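Local coordinates for iron-regulated outer membrane protein (Neisseria meningitidis, PDB 4B7O) that carries iron across the meningococcal outer membrane as a TonB-dependent transporter, and may take up siderophore-bound iron as many relatives of its family do, at residues A[533-538]-A[560-565]; A[348-353]-A[520-525]; A[249-254]-A[270-275]; A[61-66]-A[501-506]. All blocks are in the same frame, centred on the assembly; numbering follows the deposited sequence.

Contact 1: A[533-538]-A[560-565]; sequences KAERAR and QTIKDA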
loop_
_atom_site.group_PDB
_atom_site.type_symbol
_atom_site.label_atom_id
_atom_site.label_comp_id
_atom_site.label_asym_id
_atom_site.label_seq_id
_atom_site.Cartn_x
_atom_site.Cartn_y
_atom_site.Cartn_z
ATOM N N LYS A 533 -24.280 4.891 1.291
ATOM C CA LYS A 533 -23.384 5.782 2.040
ATOM C C LYS A 533 -21.932 5.275 2.003
ATOM O O LYS A 533 -21.670 4.106 1.629
ATOM C CB LYS A 533 -23.805 5.825 3.528
ATOM C CG LYS A 533 -25.312 5.741 3.843
ATOM C CD LYS A 533 -25.844 7.087 4.319
ATOM C CE LYS A 533 -27.151 7.447 3.614
ATOM N NZ LYS A 533 -28.185 6.353 3.650
ATOM N N ALA A 534 -21.032 6.148 2.448
ATOM C CA ALA A 534 -19.631 5.800 2.812
ATOM C C ALA A 534 -19.512 4.851 3.994
ATOM O O ALA A 534 -20.302 4.906 4.919
ATOM C CB ALA A 534 -18.804 7.042 3.088
ATOM N N GLU A 535 -18.521 3.966 3.928
ATOM C CA GLU A 535 -18.129 3.079 5.011
ATOM C C GLU A 535 -17.633 3.934 6.135
ATOM O O GLU A 535 -16.783 4.817 5.919
ATOM C CB GLU A 535 -16.969 2.217 4.557
ATOM C CG GLU A 535 -17.399 0.962 3.847
ATOM C CD GLU A 535 -16.225 0.208 3.226
ATOM O OE1 GLU A 535 -15.102 0.801 3.157
ATOM O OE2 GLU A 535 -16.415 -0.982 2.848
ATOM N N ARG A 536 -18.095 3.649 7.338
ATOM C CA ARG A 536 -17.736 4.522 8.497
ATOM C C ARG A 536 -17.016 3.762 9.605
ATOM O O ARG A 536 -17.533 2.790 10.162
ATOM C CB ARG A 536 -18.953 5.304 9.019
ATOM C CG ARG A 536 -18.553 6.486 9.878
ATOM C CD ARG A 536 -19.543 7.603 9.768
ATOM N NE ARG A 536 -19.195 8.749 10.613
ATOM C CZ ARG A 536 -19.608 8.877 11.874
ATOM N NH1 ARG A 536 -20.356 7.904 12.430
ATOM N NH2 ARG A 536 -19.265 9.970 12.567
ATOM N N ALA A 537 -15.776 4.137 9.847
ATOM C CA ALA A 537 -14.979 3.381 10.804
ATOM C C ALA A 537 -14.976 4.148 12.120
ATOM O O ALA A 537 -14.894 5.401 12.128
ATOM C CB ALA A 537 -13.541 3.230 10.299
ATOM N N ARG A 538 -15.058 3.401 13.213
ATOM C CA ARG A 538 -14.703 3.968 14.511
ATOM C C ARG A 538 -13.527 3.183 15.066
ATOM O O ARG A 538 -13.661 2.008 15.291
ATOM C CB ARG A 538 -15.897 3.905 15.473
ATOM C CG ARG A 538 -15.721 4.768 16.716
ATOM C CD ARG A 538 -16.886 4.600 17.704
ATOM N NE ARG A 538 -17.198 3.214 18.100
ATOM C CZ ARG A 538 -17.890 2.900 19.207
ATOM N NH1 ARG A 538 -18.298 3.864 20.034
ATOM N NH2 ARG A 538 -18.181 1.629 19.517
ATOM N N GLN A 560 -11.831 -2.012 16.224
ATOM C CA GLN A 560 -12.384 -1.236 15.167
ATOM C C GLN A 560 -13.667 -1.776 14.705
ATOM O O GLN A 560 -13.849 -2.970 14.604
ATOM C CB GLN A 560 -11.408 -1.097 14.036
ATOM C CG GLN A 560 -11.607 0.228 13.282
ATOM C CD GLN A 560 -11.131 0.035 11.895
ATOM O OE1 GLN A 560 -10.582 0.936 11.268
ATOM N NE2 GLN A 560 -11.271 -1.216 11.416
ATOM N N THR A 561 -14.589 -0.861 14.488
ATOM C CA THR A 561 -15.868 -1.166 13.886
ATOM C C THR A 561 -16.029 -0.367 12.592
ATOM O O THR A 561 -15.793 0.863 12.547
ATOM C CB THR A 561 -17.013 -0.781 14.838
ATOM O OG1 THR A 561 -16.716 -1.335 16.096
ATOM C CG2 THR A 561 -18.371 -1.400 14.368
ATOM N N ILE A 562 -16.437 -1.062 11.547
ATOM C CA ILE A 562 -16.766 -0.359 10.301
ATOM C C ILE A 562 -18.211 -0.656 9.953
ATOM O O ILE A 562 -18.619 -1.825 9.757
ATOM C CB ILE A 562 -15.797 -0.681 9.170
ATOM C CG1 ILE A 562 -14.391 -0.310 9.607
ATOM C CG2 ILE A 562 -16.043 0.232 7.983
ATOM C CD1 ILE A 562 -13.285 -0.921 8.750
ATOM N N LYS A 563 -18.997 0.399 9.952
ATOM C CA LYS A 563 -20.410 0.299 9.555
ATOM C C LYS A 563 -20.581 0.612 8.064
ATOM O O LYS A 563 -19.817 1.404 7.468
ATOM C CB LYS A 563 -21.290 1.261 10.365
ATOM C CG LYS A 563 -21.149 1.105 11.867
ATOM C CD LYS A 563 -22.511 0.933 12.545
ATOM C CE LYS A 563 -22.379 0.978 14.065
ATOM N NZ LYS A 563 -22.033 2.374 14.521
ATOM N N ASP A 564 -21.601 -0.003 7.488
ATOM C CA ASP A 564 -21.931 0.165 6.102
ATOM C C ASP A 564 -20.834 -0.286 5.135
ATOM O O ASP A 564 -20.545 0.395 4.177
ATOM C CB ASP A 564 -22.294 1.616 5.857
ATOM C CG ASP A 564 -23.644 2.000 6.467
ATOM O OD1 ASP A 564 -24.516 1.094 6.665
ATOM O OD2 ASP A 564 -23.810 3.227 6.727
ATOM N N ALA A 565 -20.217 -1.425 5.400
ATOM C CA ALA A 565 -19.182 -1.949 4.496
ATOM C C ALA A 565 -19.787 -2.235 3.136
ATOM O O ALA A 565 -20.933 -2.696 3.052
ATOM C CB ALA A 565 -18.610 -3.226 5.070
#
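Arg-536 and Lys-563 are tied by two backbone hydrogen bonds: Arg-536 N reaches Lys-563 O and Lys-563 N returns to Arg-536 O, both 2.8 Å long. Two residues on, Arg-538 N sits 2.7 Å from Thr-561 O, and Thr-561 N closes that ring on Arg-538 O. Between these rings, Ala-537 and Ile-562 form a non-hydrogen-bonded pair whose CA atoms come within 4.2 Å. The strands run at 161° to each other, close to antiparallel. They are the two arms of a hairpin in the wall of the transmembrane barrel, with strand 498-509 beside one arm and strand 578-600 beside the other.

Apolar contact lies on the face of Ala-537 and Ile-562, which is turned to the plug. The CG1 branch of Ile-562 meets Ala-537 CB at 3.7 Å, while its CG2 branch, set anti to the backbone N, turns toward the carbonyl of Arg-536. Thr-163 and Asn-164 lie against this pair.

The charged groups divide differently. Glu-535 swings its extended chain along the corner at Asp-564, where positive phi bends the strand, and its CG comes 3.2 Å from Asp-564 O. Its carboxylate is held at both oxygens, OE1 by a salt bridge to Arg-512 and OE2 by Leu-566 N. On the other face Arg-536 leads away to Leu-484 and Asn-485, leaving its NH1 6.1 Å from Lys-563 NZ, near enough that the like charges may still feel each other.

Contact 2: A[348-353]-A[520-525]; sequences AGNVVG and HGKRGI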
loop_
_atom_site.group_PDB
_atom_site.type_symbol
_atom_site.label_atom_id
_atom_site.label_comp_id
_atom_site.label_asym_id
_atom_site.label_seq_id
_atom_site.Cartn_x
_atom_site.Cartn_y
_atom_site.Cartn_z
ATOM N N ALA A 348 -11.360 -8.560 -19.479
ATOM C CA ALA A 348 -11.036 -7.411 -20.351
ATOM C C ALA A 348 -11.920 -7.303 -21.585
ATOM O O ALA A 348 -11.752 -6.373 -22.405
ATOM C CB ALA A 348 -9.568 -7.453 -20.772
ATOM N N GLY A 349 -12.856 -8.251 -21.712
ATOM C CA GLY A 349 -13.817 -8.211 -22.802
ATOM C C GLY A 349 -13.413 -9.076 -23.983
ATOM O O GLY A 349 -14.178 -9.214 -24.927
ATOM N N ASN A 350 -12.231 -9.693 -23.912
ATOM C CA ASN A 350 -11.705 -10.466 -25.022
ATOM C C ASN A 350 -11.473 -9.501 -26.169
ATOM O O ASN A 350 -11.720 -9.830 -27.322
ATOM C CB ASN A 350 -12.707 -11.554 -25.485
ATOM C CG ASN A 350 -13.164 -12.457 -24.361
ATOM O OD1 ASN A 350 -14.240 -12.254 -23.810
ATOM N ND2 ASN A 350 -12.364 -13.462 -24.020
ATOM N N VAL A 351 -11.063 -8.282 -25.849
ATOM C CA VAL A 351 -10.606 -7.376 -26.903
ATOM C C VAL A 351 -9.507 -8.081 -27.700
ATOM O O VAL A 351 -8.528 -8.601 -27.145
ATOM C CB VAL A 351 -10.093 -6.045 -26.333
ATOM C CG1 VAL A 351 -9.359 -5.247 -27.392
ATOM C CG2 VAL A 351 -11.232 -5.251 -25.713
ATOM N N VAL A 352 -9.690 -8.139 -29.010
ATOM C CA VAL A 352 -8.665 -8.732 -29.866
ATOM C C VAL A 352 -7.577 -7.694 -30.064
ATOM O O VAL A 352 -7.879 -6.560 -30.392
ATOM C CB VAL A 352 -9.263 -9.183 -31.230
ATOM C CG1 VAL A 352 -8.201 -9.916 -32.080
ATOM C CG2 VAL A 352 -10.515 -10.050 -30.993
ATOM N N GLY A 353 -6.320 -8.084 -29.841
ATOM C CA GLY A 353 -5.151 -7.192 -30.040
ATOM C C GLY A 353 -5.037 -6.178 -28.915
ATOM O O GLY A 353 -5.703 -6.325 -27.889
ATOM N N HIS A 520 -15.951 -1.567 -19.299
ATOM C CA HIS A 520 -16.610 -1.669 -20.618
ATOM C C HIS A 520 -17.996 -2.270 -20.583
ATOM O O HIS A 520 -18.806 -2.018 -21.482
ATOM C CB HIS A 520 -15.729 -2.479 -21.568
ATOM C CG HIS A 520 -15.227 -3.757 -20.965
ATOM N ND1 HIS A 520 -16.034 -4.808 -20.735
ATOM C CD2 HIS A 520 -13.980 -4.110 -20.502
ATOM C CE1 HIS A 520 -15.338 -5.794 -20.177
ATOM N NE2 HIS A 520 -14.079 -5.367 -20.028
ATOM N N GLY A 521 -18.261 -3.098 -19.574
ATOM C CA GLY A 521 -19.610 -3.581 -19.311
ATOM C C GLY A 521 -20.034 -4.806 -20.083
ATOM O O GLY A 521 -21.190 -5.210 -20.037
ATOM N N LYS A 522 -19.097 -5.431 -20.764
ATOM C CA LYS A 522 -19.376 -6.658 -21.465
ATOM C C LYS A 522 -20.091 -7.651 -20.562
ATOM O O LYS A 522 -20.957 -8.439 -21.020
ATOM C CB LYS A 522 -18.071 -7.241 -22.016
ATOM C CG LYS A 522 -18.198 -8.661 -22.569
ATOM C CD LYS A 522 -17.286 -8.872 -23.780
ATOM C CE LYS A 522 -17.632 -10.208 -24.436
ATOM N NZ LYS A 522 -16.511 -10.681 -25.296
ATOM N N ARG A 523 -19.762 -7.593 -19.269
ATOM C CA ARG A 523 -20.220 -8.618 -18.380
ATOM C C ARG A 523 -21.412 -8.162 -17.612
ATOM O O ARG A 523 -22.010 -8.950 -16.891
ATOM C CB ARG A 523 -19.121 -9.039 -17.460
ATOM C CG ARG A 523 -18.105 -9.950 -18.112
ATOM C CD ARG A 523 -17.943 -11.127 -17.158
ATOM N NE ARG A 523 -17.082 -12.184 -17.679
ATOM C CZ ARG A 523 -16.036 -12.678 -17.028
ATOM N NH1 ARG A 523 -15.753 -12.218 -15.812
ATOM N NH2 ARG A 523 -15.292 -13.636 -17.587
ATOM N N GLY A 524 -21.791 -6.900 -17.774
ATOM C CA GLY A 524 -23.003 -6.450 -17.126
ATOM C C GLY A 524 -22.918 -5.016 -16.705
ATOM O O GLY A 524 -21.828 -4.426 -16.714
ATOM N N ILE A 525 -24.066 -4.428 -16.366
ATOM C CA ILE A 525 -24.039 -3.054 -15.924
ATOM C C ILE A 525 -23.725 -3.120 -14.452
ATOM O O ILE A 525 -24.104 -4.101 -13.778
ATOM C CB ILE A 525 -25.359 -2.305 -16.144
ATOM C CG1 ILE A 525 -25.771 -2.361 -17.610
ATOM C CG2 ILE A 525 -25.180 -0.846 -15.770
ATOM C CD1 ILE A 525 -24.663 -1.952 -18.577
#
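Lys-522 reaches across to the 348-353 loop and grips it with a single ammonium group. NZ donates to Gly-349 O at 2.8 Å and to Asn-350 OD1 at 3.1 Å. The first bond arrives 45° above the carbonyl plane, whereas the amide oxygen is met with only a modest tilt, the two side chains crossing at about a right angle. Asn-350 is steadied at its other end, ND2 bonding to Lys-343 O. CG of Lys-522 is anti to the backbone N (chi1 170°) and the chain, bent at chi2, is carried across to the loop, with CD 3.7 Å from Gly-349 CA.

His-520 lies beside it. Lys-522 N donates to ND1 at 3.1 Å, practically in the ring plane, and NE2 bonds to Tyr-347 O on the partner loop, a pattern consistent with a neutral ring protonated at NE2. The same NE2 lies 3.3 Å from Ala-348 C, so the imidazole rests close against the peptide entering Gly-349. Lys-522 sits inside a type I turn from Gly-521 to Gly-524, with His-520 just ahead of it. Here two of the long loops joining barrel strands clasp each other, on the side that faces outside the cell in TonB-dependent transporters.

Contact 3: A[249-254]-A[270-275]; sequences RSYLAK and HMEDQH. Unlike the reference sequence in segment 270-275: Glu-272 (reference Lys).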
loop_
_atom_site.group_PDB
_atom_site.type_symbol
_atom_site.label_atom_id
_atom_site.label_comp_id
_atom_site.label_asym_id
_atom_site.label_seq_id
_atom_site.Cartn_x
_atom_site.Cartn_y
_atom_site.Cartn_z
ATOM N N ARG A 249 10.692 -1.242 -14.537
ATOM C CA ARG A 249 11.462 -0.032 -14.748
ATOM C C ARG A 249 10.854 1.132 -14.006
ATOM O O ARG A 249 9.637 1.308 -13.993
ATOM C CB ARG A 249 11.510 0.295 -16.218
ATOM C CG ARG A 249 12.371 -0.727 -16.906
ATOM C CD ARG A 249 12.184 -0.718 -18.393
ATOM N NE ARG A 249 12.641 -1.991 -18.930
ATOM C CZ ARG A 249 12.664 -2.218 -20.228
ATOM N NH1 ARG A 249 12.284 -1.246 -21.059
ATOM N NH2 ARG A 249 13.060 -3.383 -20.691
ATOM N N SER A 250 11.689 1.926 -13.379
ATOM C CA SER A 250 11.191 3.115 -12.773
ATOM C C SER A 250 12.158 4.230 -13.018
ATOM O O SER A 250 13.359 3.994 -13.100
ATOM C CB SER A 250 10.960 2.895 -11.287
ATOM O OG SER A 250 12.161 2.537 -10.641
ATOM N N TYR A 251 11.633 5.435 -13.193
ATOM C CA TYR A 251 12.478 6.600 -13.137
ATOM C C TYR A 251 11.792 7.740 -12.389
ATOM O O TYR A 251 10.584 7.737 -12.185
ATOM C CB TYR A 251 12.973 6.966 -14.527
ATOM C CG TYR A 251 11.977 7.664 -15.353
ATOM C CD1 TYR A 251 11.834 9.051 -15.260
ATOM C CD2 TYR A 251 11.211 6.976 -16.268
ATOM C CE1 TYR A 251 10.909 9.718 -16.013
ATOM C CE2 TYR A 251 10.304 7.634 -17.046
ATOM C CZ TYR A 251 10.153 9.009 -16.907
ATOM O OH TYR A 251 9.213 9.693 -17.650
ATOM N N LEU A 252 12.585 8.683 -11.924
ATOM C CA LEU A 252 12.062 9.807 -11.177
ATOM C C LEU A 252 12.801 11.036 -11.635
ATOM O O LEU A 252 14.048 11.043 -11.636
ATOM C CB LEU A 252 12.292 9.588 -9.688
ATOM C CG LEU A 252 11.954 10.720 -8.723
ATOM C CD1 LEU A 252 10.497 11.184 -8.760
ATOM C CD2 LEU A 252 12.331 10.262 -7.321
ATOM N N ALA A 253 12.058 12.054 -12.049
ATOM C CA ALA A 253 12.694 13.358 -12.276
ATOM C C ALA A 253 12.091 14.398 -11.316
ATOM O O ALA A 253 10.841 14.494 -11.142
ATOM C CB ALA A 253 12.548 13.807 -13.711
ATOM N N LYS A 254 12.965 15.148 -10.661
ATOM C CA LYS A 254 12.473 16.004 -9.612
ATOM C C LYS A 254 13.241 17.320 -9.621
ATOM O O LYS A 254 14.477 17.306 -9.603
ATOM C CB LYS A 254 12.637 15.273 -8.278
ATOM C CG LYS A 254 12.401 16.099 -7.046
ATOM C CD LYS A 254 12.364 15.261 -5.778
ATOM C CE LYS A 254 11.061 14.488 -5.647
ATOM N NZ LYS A 254 11.047 13.745 -4.353
ATOM N N HIS A 270 8.193 14.292 -11.445
ATOM C CA HIS A 270 7.596 13.238 -12.274
ATOM C C HIS A 270 8.152 11.862 -12.110
ATOM O O HIS A 270 9.361 11.637 -12.158
ATOM C CB HIS A 270 7.567 13.608 -13.746
ATOM C CG HIS A 270 6.864 12.598 -14.549
ATOM N ND1 HIS A 270 5.512 12.521 -14.593
ATOM C CD2 HIS A 270 7.351 11.515 -15.287
ATOM C CE1 HIS A 270 5.155 11.476 -15.335
ATOM N NE2 HIS A 270 6.291 10.859 -15.767
ATOM N N MET A 271 7.257 10.910 -11.942
ATOM C CA MET A 271 7.672 9.564 -11.646
ATOM C C MET A 271 6.917 8.530 -12.488
ATOM O O MET A 271 5.698 8.655 -12.628
ATOM C CB MET A 271 7.421 9.308 -10.167
ATOM C CG MET A 271 7.260 7.871 -9.780
ATOM S SD MET A 271 7.162 7.828 -7.961
ATOM C CE MET A 271 5.795 6.650 -7.817
ATOM N N GLU A 272 7.633 7.510 -12.994
ATOM C CA GLU A 272 6.996 6.328 -13.584
ATOM C C GLU A 272 7.528 5.046 -13.018
ATOM O O GLU A 272 8.739 4.921 -12.815
ATOM C CB GLU A 272 7.258 6.234 -15.071
ATOM C CG GLU A 272 6.683 7.408 -15.822
ATOM C CD GLU A 272 5.979 7.023 -17.116
ATOM O OE1 GLU A 272 6.383 6.019 -17.809
ATOM O OE2 GLU A 272 5.023 7.777 -17.422
ATOM N N ASP A 273 6.645 4.079 -12.840
ATOM C CA ASP A 273 6.987 2.781 -12.306
ATOM C C ASP A 273 6.268 1.794 -13.218
ATOM O O ASP A 273 5.048 1.835 -13.330
ATOM C CB ASP A 273 6.450 2.674 -10.888
ATOM C CG ASP A 273 7.080 1.548 -10.093
ATOM O OD1 ASP A 273 7.464 0.497 -10.645
ATOM O OD2 ASP A 273 7.188 1.710 -8.867
ATOM N N GLN A 274 6.999 0.922 -13.874
ATOM C CA GLN A 274 6.394 0.110 -14.895
ATOM C C GLN A 274 6.786 -1.351 -14.819
ATOM O O GLN A 274 7.958 -1.653 -14.649
ATOM C CB GLN A 274 6.742 0.652 -16.255
ATOM C CG GLN A 274 6.163 -0.193 -17.367
ATOM C CD GLN A 274 6.265 0.520 -18.706
ATOM O OE1 GLN A 274 7.277 0.455 -19.367
ATOM N NE2 GLN A 274 5.224 1.196 -19.090
ATOM N N HIS A 275 5.809 -2.241 -14.852
ATOM C CA HIS A 275 6.078 -3.675 -14.904
ATOM C C HIS A 275 5.733 -4.192 -16.272
ATOM O O HIS A 275 4.654 -3.897 -16.777
ATOM C CB HIS A 275 5.175 -4.437 -13.952
ATOM C CG HIS A 275 5.356 -4.058 -12.528
ATOM N ND1 HIS A 275 4.719 -4.688 -11.546
ATOM C CD2 HIS A 275 6.141 -3.073 -11.926
ATOM C CE1 HIS A 275 5.058 -4.158 -10.380
ATOM N NE2 HIS A 275 5.926 -3.164 -10.610
#
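Tyr-251 and Glu-272 face each other as a hydrogen-bonded pair, Tyr-251 N to Glu-272 O at 3.0 Å with the return bond from Glu-272 N. Matching rings form at Arg-249 with Gln-274 and, farther along, from Ala-253 N to His-270 O and His-270 N to Ala-253 O, both 2.7 Å. Six backbone bonds in all keep the strands antiparallel, at 178°.

Aromatic and polar side chains share one face. With chi1 at 78°, Tyr-251 throws its ring over the neighbouring strand, so that CE2 lies 3.8 Å from Glu-272 CG; the side chains run alongside and point the same way, ring and carboxylate planes 29° apart. Glu-272, a lysine in the reference sequence, bonds through OE2 to Ser-309. The phenol oxygen then comes to the edge of the His-270 imidazole, near its plane, with OH 3.5 Å from CD2, while ND1 of that ring is held by Thr-311.

Apolar contact belongs to the opposite face: Leu-252 CD1 touches Met-271 CB at 3.9 Å, the two chains crossing at a slant. Ser-250 and Asp-273 lie on this face too, and Ser-250 OG bonds to Asp-140 OD2.

This hairpin of strands 246-259 and 264-276 is part of the barrel wall, flanked by strands 212-223 and 303-320. Its inner side meets the plug, with Leu-143 of a plug loop and Thr-171 of strand 166-171 packed on Leu-252 and Met-271.

Contact 4: A[61-66]-A[501-506]; sequences DRQGSK and SSSHNY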
loop_
_atom_site.group_PDB
_atom_site.type_symbol
_atom_site.label_atom_id
_atom_site.label_comp_id
_atom_site.label_asym_id
_atom_site.label_seq_id
_atom_site.Cartn_x
_atom_site.Cartn_y
_atom_site.Cartn_z
ATOM N N ASP A 61 7.809 9.070 17.454
ATOM C CA ASP A 61 6.677 8.085 17.533
ATOM C C ASP A 61 6.106 7.881 18.928
ATOM O O ASP A 61 6.783 7.317 19.771
ATOM C CB ASP A 61 7.108 6.729 17.014
ATOM C CG ASP A 61 7.093 6.678 15.511
ATOM O OD1 ASP A 61 6.239 7.379 14.907
ATOM O OD2 ASP A 61 7.945 5.965 14.932
ATOM N N ARG A 62 4.862 8.299 19.160
ATOM C CA ARG A 62 4.293 8.168 20.492
ATOM C C ARG A 62 2.889 7.651 20.533
ATOM O O ARG A 62 2.150 8.010 21.462
ATOM C CB ARG A 62 4.378 9.480 21.284
ATOM C CG ARG A 62 5.828 9.922 21.436
ATOM C CD ARG A 62 6.006 11.167 22.247
ATOM N NE ARG A 62 5.294 12.314 21.685
ATOM C CZ ARG A 62 4.880 13.356 22.423
ATOM N NH1 ARG A 62 5.121 13.407 23.755
ATOM N NH2 ARG A 62 4.222 14.346 21.839
ATOM N N GLN A 63 2.513 6.793 19.589
ATOM C CA GLN A 63 1.171 6.198 19.653
ATOM C C GLN A 63 1.210 4.688 19.724
ATOM O O GLN A 63 0.313 4.003 19.238
ATOM C CB GLN A 63 0.250 6.674 18.546
ATOM C CG GLN A 63 0.018 8.177 18.552
ATOM C CD GLN A 63 -1.051 8.640 17.529
ATOM O OE1 GLN A 63 -0.809 9.556 16.728
ATOM N NE2 GLN A 63 -2.225 8.018 17.570
ATOM N N GLY A 64 2.216 4.172 20.412
ATOM C CA GLY A 64 2.339 2.766 20.461
ATOM C C GLY A 64 2.903 2.289 19.123
ATOM O O GLY A 64 3.938 2.764 18.651
ATOM N N SER A 65 2.217 1.324 18.542
ATOM C CA SER A 65 2.584 0.765 17.269
ATOM C C SER A 65 1.690 1.385 16.183
ATOM O O SER A 65 1.822 1.046 15.003
ATOM C CB SER A 65 2.400 -0.758 17.307
ATOM O OG SER A 65 3.261 -1.393 16.377
ATOM N N LYS A 66 0.780 2.278 16.592
ATOM C CA LYS A 66 -0.173 2.893 15.680
ATOM C C LYS A 66 0.486 3.607 14.499
ATOM O O LYS A 66 -0.043 3.550 13.406
ATOM C CB LYS A 66 -1.090 3.854 16.404
ATOM C CG LYS A 66 -2.125 4.472 15.506
ATOM C CD LYS A 66 -3.089 5.385 16.266
ATOM C CE LYS A 66 -4.142 5.929 15.319
ATOM N NZ LYS A 66 -5.012 4.792 14.882
ATOM N N SER A 501 -0.500 6.310 25.172
ATOM C CA SER A 501 -1.382 6.954 24.166
ATOM C C SER A 501 -2.743 6.342 23.989
ATOM O O SER A 501 -2.934 5.195 24.294
ATOM C CB SER A 501 -0.724 7.032 22.806
ATOM O OG SER A 501 -0.504 5.734 22.258
ATOM N N SER A 502 -3.700 7.115 23.512
ATOM C CA SER A 502 -4.944 6.518 23.097
ATOM C C SER A 502 -5.601 7.392 22.083
ATOM O O SER A 502 -5.250 8.521 21.955
ATOM C CB SER A 502 -5.873 6.232 24.273
ATOM O OG SER A 502 -5.954 7.367 25.095
ATOM N N SER A 503 -6.528 6.840 21.339
ATOM C CA SER A 503 -7.250 7.593 20.357
ATOM C C SER A 503 -8.578 6.950 20.145
ATOM O O SER A 503 -8.737 5.759 20.341
ATOM C CB SER A 503 -6.490 7.697 19.012
ATOM O OG SER A 503 -5.480 6.708 18.904
ATOM N N HIS A 504 -9.531 7.766 19.754
ATOM C CA HIS A 504 -10.852 7.301 19.351
ATOM C C HIS A 504 -11.172 8.195 18.152
ATOM O O HIS A 504 -11.394 9.411 18.328
ATOM C CB HIS A 504 -11.805 7.554 20.500
ATOM C CG HIS A 504 -13.161 6.927 20.343
ATOM N ND1 HIS A 504 -13.345 5.610 20.386
ATOM C CD2 HIS A 504 -14.419 7.493 20.195
ATOM C CE1 HIS A 504 -14.648 5.326 20.251
ATOM N NE2 HIS A 504 -15.307 6.476 20.131
ATOM N N ASN A 505 -11.113 7.606 16.949
ATOM C CA ASN A 505 -11.235 8.306 15.642
ATOM C C ASN A 505 -12.386 7.740 14.811
ATOM O O ASN A 505 -12.540 6.518 14.702
ATOM C CB ASN A 505 -9.935 8.142 14.867
ATOM C CG ASN A 505 -8.742 8.692 15.641
ATOM O OD1 ASN A 505 -8.921 9.396 16.664
ATOM N ND2 ASN A 505 -7.526 8.412 15.161
ATOM N N TYR A 506 -13.233 8.608 14.297
ATOM C CA TYR A 506 -14.099 8.278 13.208
ATOM C C TYR A 506 -13.437 8.666 11.892
ATOM O O TYR A 506 -12.670 9.684 11.802
ATOM C CB TYR A 506 -15.399 9.086 13.327
ATOM C CG TYR A 506 -16.352 8.466 14.301
ATOM C CD1 TYR A 506 -17.200 7.462 13.895
ATOM C CD2 TYR A 506 -16.347 8.839 15.661
ATOM C CE1 TYR A 506 -18.060 6.849 14.789
ATOM C CE2 TYR A 506 -17.208 8.249 16.553
ATOM C CZ TYR A 506 -18.064 7.274 16.122
ATOM O OH TYR A 506 -18.920 6.685 17.012
HETATM O O HOH W 1 2.200 5.866 23.503
HETATM O O HOH W 2 -2.332 4.612 20.975
#
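Arg-62 meets the barrel through its carbonyl, whose O is 3.3 Å from Ser-501 CB. A water bridges the same pair: it donates to Arg-62 O at 3.0 Å and accepts from Ser-501 OG, also at 3.0 Å. The guanidinium group goes off to Gln-493. Gln-63 lies over the serine, its CA 3.1 Å from Ser-501 OG; CB of Ser-501 points toward the plug segment, and chi1 65° sets OG between the backbone N and the carbonyl carbon, under Gln-63 CA. A second water donates to Gln-63 O at 3.2 Å, though its approach to Ser-501 OG is too short to be trusted. Farther along, Gln-63 NE2 comes within 3.8 Å of Ser-503 OG.

A type II' turn from Gln-63 to Lys-66, closed by Lys-66 N on Gln-63 O, has Gly-64 in its second position, where the positive phi of 76° suits glycine. Its N bonds to Asn-545, as Ser-65 N does to Ser-556. Lys-66 then stretches out, chi1 to chi3 all near 180°, to run past Ser-503 with CD 3.8 Å from OG. Its NZ is gripped by a salt bridge to Glu-541 and by the carbonyls of Lys-151 and Ala-153; Asn-505 ND2 shares the latter.

No direct hydrogen bond crosses between the segments. The turn leads into plug strand 67-73 and lies inside the barrel against strand 498-509, which is flanked by strands 478-493 and 535-547.

How the contacts relate
Contacts 1 and 4 touch, their centres 19 Å apart, because their wall strands 535-547 and 498-509 pair directly, and Arg-536 CZ packs 3.4 Å from Tyr-506 CD1. Contact 3 is a second wall hairpin across the chain's centre, about 35 Å from contact 1 and 34 Å from contact 4, centre to centre. Contact 4 joins plug to barrel directly, while contacts 1 and 3 join wall strands whose inner faces meet the plug. Contact 2 ties external loops, about 45 Å from contact 4 between centres, and the two lie on opposite sides of the chain's centre. This is the apoprotein, and no ligand relates the sites.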